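Local coordinates for protein phosphatidylserine synthase (Haemophilus influenzae, PDB 3HSI) that belongs to the phospholipase D superfamily, as a phosphatidylserine synthase whose chain carries a phospholipase D active-site motif and a PLD-like domain, at residues 275-287 with 378-390. Sequence-based numbering, arbitrary orientation.
Sequences VICTPYFNFPRTL and TGNNLNPRAWRLD
Leu382 reaches from its loop against the loop that joins strand 273-277 to helix 285-296. Its CB lies against the ring of Phe283, 3.9 Å from CE1, and the two side chains run side by side. With CG anti to the carbonyl carbon (chi1 -62°), the side chain follows that ring and its two methyls diverge. CD1 goes to the strand and meets Ile276 CG2 at 3.7 Å, with Val368 of the adjacent strand also touching the leucine. CD2 goes to the helix and packs on Leu287 CD1. One side chain thus bridges strand and helix.

The backbones also come close. Phe283 CA points its hydrogen almost straight at Leu382 O, a C-H...O contact of 3.4 Å (168° at H). A water accepts from Asn282 N at 3.1 Å, donates to Thr278 OG1 and lies 2.8 Å from Leu382 O. Further along, Pro284 CG sits over one face of the Trp387 indole in a CH-pi contact, 3.9 Å from the centroid of the six-membered ring. Leu287 CD1 touches the same ring at CH2, 3.8 Å away. The indole NE1 donates a hydrogen bond to Glu264 OE2. Asn381 OD1 lies 3.5 Å from Pro279 CG and accepts a hydrogen bond from Lys366 NZ, which also hydrogen-bonds Gly379 O. Both Pro279 and Asn381 touch His364.

His364 and Lys366 fit the HxK pattern of the phospholipase D superfamily. The contact joins strand, loop and helix of the PLD-like domain to the loop after strand 374-378, beside that motif and probably at the active-site edge.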
loop_
_atom_site.group_PDB
_atom_site.type_symbol
_atom_site.label_atom_id
_atom_site.label_comp_id
_atom_site.label_asym_id
_atom_site.label_seq_id
_atom_site.Cartn_x
_atom_site.Cartn_y
_atom_site.Cartn_z
ATOM N N VAL C 275 -15.742 5.835 -24.350
ATOM C CA VAL C 275 -15.890 7.103 -23.645
ATOM C C VAL C 275 -15.583 6.868 -22.183
ATOM O O VAL C 275 -16.025 5.893 -21.616
ATOM C CB VAL C 275 -17.340 7.683 -23.789
ATOM C CG1 VAL C 275 -17.462 9.042 -23.083
ATOM C CG2 VAL C 275 -17.707 7.824 -25.291
ATOM N N ILE C 276 -14.859 7.780 -21.563
ATOM C CA ILE C 276 -14.489 7.643 -20.162
ATOM C C ILE C 276 -14.727 8.969 -19.470
ATOM O O ILE C 276 -14.403 10.034 -20.017
ATOM C CB ILE C 276 -12.979 7.342 -20.039
ATOM C CG1 ILE C 276 -12.610 6.034 -20.742
ATOM C CG2 ILE C 276 -12.543 7.329 -18.566
ATOM C CD1 ILE C 276 -11.051 5.885 -20.946
ATOM N N CYS C 277 -15.343 8.912 -18.295
ATOM C CA CYS C 277 -15.394 10.049 -17.373
ATOM C C CYS C 277 -14.564 9.683 -16.171
ATOM O O CYS C 277 -14.688 8.578 -15.641
ATOM C CB CYS C 277 -16.822 10.313 -16.928
ATOM S SG CYS C 277 -17.714 11.360 -18.088
ATOM N N THR C 278 -13.715 10.600 -15.737
ATOM C CA THR C 278 -12.969 10.406 -14.514
ATOM C C THR C 278 -12.808 11.804 -13.914
ATOM O O THR C 278 -12.649 12.793 -14.675
ATOM C CB THR C 278 -11.568 9.701 -14.804
ATOM O OG1 THR C 278 -10.864 9.498 -13.580
ATOM C CG2 THR C 278 -10.689 10.528 -15.683
ATOM N N PRO C 279 -12.842 11.914 -12.564
ATOM C CA PRO C 279 -12.629 13.219 -11.915
ATOM C C PRO C 279 -11.244 13.811 -12.180
ATOM O O PRO C 279 -11.142 14.963 -12.632
ATOM C CB PRO C 279 -12.783 12.906 -10.433
ATOM C CG PRO C 279 -13.440 11.547 -10.395
ATOM C CD PRO C 279 -13.003 10.830 -11.581
ATOM N N TYR C 280 -10.207 13.018 -11.927
ATOM C CA TYR C 280 -8.794 13.427 -12.107
ATOM C C TYR C 280 -8.215 12.580 -13.217
ATOM O O TYR C 280 -8.504 11.398 -13.288
ATOM C CB TYR C 280 -7.956 13.179 -10.817
ATOM C CG TYR C 280 -8.775 13.323 -9.543
ATOM C CD1 TYR C 280 -9.151 14.583 -9.081
ATOM C CD2 TYR C 280 -9.240 12.202 -8.849
ATOM C CE1 TYR C 280 -9.948 14.742 -7.941
ATOM C CE2 TYR C 280 -10.042 12.340 -7.699
ATOM C CZ TYR C 280 -10.384 13.626 -7.247
ATOM O OH TYR C 280 -11.171 13.804 -6.116
ATOM N N PHE C 281 -7.367 13.160 -14.052
ATOM C CA PHE C 281 -6.601 12.371 -14.983
ATOM C C PHE C 281 -5.489 11.601 -14.273
ATOM O O PHE C 281 -4.367 12.094 -14.145
ATOM C CB PHE C 281 -6.001 13.246 -16.077
ATOM C CG PHE C 281 -5.399 12.466 -17.172
ATOM C CD1 PHE C 281 -6.212 11.899 -18.159
ATOM C CD2 PHE C 281 -4.030 12.257 -17.213
ATOM C CE1 PHE C 281 -5.674 11.178 -19.187
ATOM C CE2 PHE C 281 -3.468 11.516 -18.241
ATOM C CZ PHE C 281 -4.291 10.976 -19.227
ATOM N N ASN C 282 -5.791 10.379 -13.847
ATOM C CA ASN C 282 -4.784 9.574 -13.098
ATOM C C ASN C 282 -5.051 8.084 -13.247
ATOM O O ASN C 282 -5.316 7.424 -12.254
ATOM C CB ASN C 282 -4.757 9.974 -11.595
ATOM C CG ASN C 282 -3.619 9.295 -10.814
ATOM O OD1 ASN C 282 -2.517 9.125 -11.330
ATOM N ND2 ASN C 282 -3.892 8.909 -9.563
ATOM N N PHE C 283 -4.969 7.568 -14.486
ATOM C CA PHE C 283 -5.290 6.159 -14.765
ATOM C C PHE C 283 -4.224 5.227 -14.213
ATOM O O PHE C 283 -3.039 5.569 -14.206
ATOM C CB PHE C 283 -5.486 5.886 -16.269
ATOM C CG PHE C 283 -6.676 6.575 -16.853
ATOM C CD1 PHE C 283 -7.953 6.242 -16.442
ATOM C CD2 PHE C 283 -6.524 7.540 -17.833
ATOM C CE1 PHE C 283 -9.088 6.923 -16.967
ATOM C CE2 PHE C 283 -7.630 8.196 -18.372
ATOM C CZ PHE C 283 -8.920 7.896 -17.926
ATOM N N PRO C 284 -4.650 4.050 -13.745
ATOM C CA PRO C 284 -3.720 2.978 -13.495
ATOM C C PRO C 284 -2.935 2.731 -14.774
ATOM O O PRO C 284 -3.479 2.920 -15.863
ATOM C CB PRO C 284 -4.624 1.768 -13.196
ATOM C CG PRO C 284 -5.988 2.291 -13.057
ATOM C CD PRO C 284 -6.059 3.610 -13.717
ATOM N N ARG C 285 -1.657 2.343 -14.648
ATOM C CA ARG C 285 -0.818 2.019 -15.808
ATOM C C ARG C 285 -1.472 1.021 -16.730
ATOM O O ARG C 285 -1.368 1.161 -17.939
ATOM C CB ARG C 285 0.609 1.498 -15.388
ATOM N N THR C 286 -2.143 0.012 -16.178
ATOM C CA THR C 286 -2.808 -0.996 -17.011
ATOM C C THR C 286 -3.855 -0.345 -17.933
ATOM O O THR C 286 -4.027 -0.791 -19.044
ATOM C CB THR C 286 -3.467 -2.168 -16.181
ATOM O OG1 THR C 286 -4.060 -3.126 -17.080
ATOM C CG2 THR C 286 -4.584 -1.654 -15.221
ATOM N N LEU C 287 -4.537 0.701 -17.472
ATOM C CA LEU C 287 -5.572 1.329 -18.288
ATOM C C LEU C 287 -4.945 2.278 -19.297
ATOM O O LEU C 287 -5.468 2.462 -20.412
ATOM C CB LEU C 287 -6.616 2.050 -17.419
ATOM C CG LEU C 287 -7.627 1.145 -16.693
ATOM C CD1 LEU C 287 -8.829 1.952 -16.251
ATOM C CD2 LEU C 287 -8.093 -0.059 -17.526
ATOM N N THR C 378 -20.377 3.286 -12.060
ATOM C CA THR C 378 -19.457 2.882 -11.063
ATOM C C THR C 378 -19.065 4.048 -10.200
ATOM O O THR C 378 -19.104 5.204 -10.647
ATOM C CB THR C 378 -18.236 2.189 -11.699
ATOM O OG1 THR C 378 -17.471 1.559 -10.683
ATOM C CG2 THR C 378 -17.340 3.158 -12.513
ATOM N N GLY C 379 -18.712 3.756 -8.956
ATOM C CA GLY C 379 -18.083 4.750 -8.122
ATOM C C GLY C 379 -16.576 4.720 -8.295
ATOM O O GLY C 379 -15.873 5.489 -7.650
ATOM N N ASN C 380 -16.084 3.871 -9.192
ATOM C CA ASN C 380 -14.626 3.688 -9.393
ATOM C C ASN C 380 -13.995 4.922 -10.093
ATOM O O ASN C 380 -14.392 5.307 -11.186
ATOM C CB ASN C 380 -14.383 2.366 -10.146
ATOM C CG ASN C 380 -12.914 1.981 -10.234
ATOM O OD1 ASN C 380 -12.044 2.798 -10.537
ATOM N ND2 ASN C 380 -12.639 0.719 -9.990
ATOM N N ASN C 381 -13.025 5.549 -9.428
ATOM C CA ASN C 381 -12.341 6.740 -9.948
ATOM C C ASN C 381 -11.336 6.395 -11.032
ATOM O O ASN C 381 -10.669 7.289 -11.567
ATOM C CB ASN C 381 -11.594 7.483 -8.823
ATOM C CG ASN C 381 -12.518 8.188 -7.861
ATOM O OD1 ASN C 381 -13.521 8.761 -8.260
ATOM N ND2 ASN C 381 -12.177 8.165 -6.584
ATOM N N LEU C 382 -11.202 5.120 -11.383
ATOM C CA LEU C 382 -10.246 4.768 -12.440
ATOM C C LEU C 382 -8.838 5.283 -12.129
ATOM O O LEU C 382 -8.154 5.883 -12.987
ATOM C CB LEU C 382 -10.735 5.290 -13.795
ATOM C CG LEU C 382 -12.073 4.651 -14.212
ATOM C CD1 LEU C 382 -12.702 5.369 -15.427
ATOM C CD2 LEU C 382 -11.845 3.171 -14.497
ATOM N N ASN C 383 -8.406 5.044 -10.890
ATOM C CA ASN C 383 -7.058 5.425 -10.438
ATOM C C ASN C 383 -6.346 4.258 -9.737
ATOM O O ASN C 383 -6.994 3.286 -9.384
ATOM C CB ASN C 383 -7.139 6.681 -9.551
ATOM C CG ASN C 383 -7.946 6.480 -8.271
ATOM O OD1 ASN C 383 -8.513 5.410 -7.987
ATOM N ND2 ASN C 383 -8.001 7.525 -7.483
ATOM N N PRO C 384 -5.015 4.342 -9.519
ATOM C CA PRO C 384 -4.355 3.236 -8.810
ATOM C C PRO C 384 -4.911 2.860 -7.414
ATOM O O PRO C 384 -4.837 1.683 -7.070
ATOM C CB PRO C 384 -2.909 3.716 -8.682
ATOM C CG PRO C 384 -2.768 4.648 -9.929
ATOM C CD PRO C 384 -4.051 5.381 -9.920
ATOM N N ARG C 385 -5.420 3.821 -6.632
ATOM C CA ARG C 385 -6.118 3.537 -5.335
ATOM C C ARG C 385 -7.248 2.535 -5.522
ATOM O O ARG C 385 -7.394 1.572 -4.754
ATOM C CB ARG C 385 -6.832 4.793 -4.792
ATOM C CG ARG C 385 -6.008 5.764 -4.010
ATOM C CD ARG C 385 -6.926 6.581 -3.100
ATOM N NE ARG C 385 -7.382 5.775 -1.963
ATOM C CZ ARG C 385 -6.646 5.507 -0.891
ATOM N NH1 ARG C 385 -5.405 5.971 -0.806
ATOM N NH2 ARG C 385 -7.134 4.757 0.094
ATOM N N ALA C 386 -8.099 2.833 -6.508
ATOM C CA ALA C 386 -9.218 1.959 -6.882
ATOM C C ALA C 386 -8.720 0.563 -7.294
ATOM O O ALA C 386 -9.367 -0.442 -7.013
ATOM C CB ALA C 386 -10.034 2.596 -7.985
ATOM N N TRP C 387 -7.544 0.485 -7.901
ATOM C CA TRP C 387 -7.024 -0.825 -8.327
ATOM C C TRP C 387 -6.391 -1.678 -7.230
ATOM O O TRP C 387 -6.034 -2.852 -7.453
ATOM C CB TRP C 387 -6.031 -0.662 -9.489
ATOM C CG TRP C 387 -6.613 -1.135 -10.792
ATOM C CD1 TRP C 387 -6.181 -2.190 -11.554
ATOM C CD2 TRP C 387 -7.752 -0.585 -11.471
ATOM N NE1 TRP C 387 -6.985 -2.326 -12.666
ATOM C CE2 TRP C 387 -7.957 -1.354 -12.633
ATOM C CE3 TRP C 387 -8.637 0.470 -11.190
ATOM C CZ2 TRP C 387 -9.007 -1.093 -13.527
ATOM C CZ3 TRP C 387 -9.683 0.722 -12.070
ATOM C CH2 TRP C 387 -9.850 -0.046 -13.226
ATOM N N ARG C 388 -6.225 -1.123 -6.041
ATOM C CA ARG C 388 -5.461 -1.858 -5.067
ATOM C C ARG C 388 -5.991 -1.684 -3.677
ATOM O O ARG C 388 -6.004 -2.634 -2.899
ATOM C CB ARG C 388 -3.992 -1.397 -5.144
ATOM C CG ARG C 388 -3.047 -2.167 -4.313
ATOM C CD ARG C 388 -1.662 -1.486 -4.330
ATOM N NE ARG C 388 -0.865 -1.746 -5.537
ATOM C CZ ARG C 388 -0.877 -1.004 -6.651
ATOM N NH1 ARG C 388 -1.675 0.059 -6.767
ATOM N NH2 ARG C 388 -0.094 -1.331 -7.678
ATOM N N LEU C 389 -6.404 -0.466 -3.348
ATOM C CA LEU C 389 -6.709 -0.143 -1.959
ATOM C C LEU C 389 -8.208 -0.122 -1.622
ATOM O O LEU C 389 -8.603 -0.654 -0.586
ATOM C CB LEU C 389 -6.047 1.172 -1.549
ATOM C CG LEU C 389 -4.543 1.277 -1.848
ATOM C CD1 LEU C 389 -4.025 2.691 -1.603
ATOM C CD2 LEU C 389 -3.761 0.254 -1.018
ATOM N N ASP C 390 -9.037 0.461 -2.482
ATOM C CA ASP C 390 -10.435 0.786 -2.062
ATOM C C ASP C 390 -11.481 -0.276 -2.403
ATOM O O ASP C 390 -11.277 -1.101 -3.299
ATOM C CB ASP C 390 -10.879 2.145 -2.606
ATOM C CG ASP C 390 -9.960 3.301 -2.178
ATOM O OD1 ASP C 390 -9.309 3.236 -1.119
ATOM O OD2 ASP C 390 -9.905 4.315 -2.896
HETATM O O HOH W 1 -8.268 8.578 -13.594
HETATM O O HOH W 2 -9.056 9.618 -10.948
#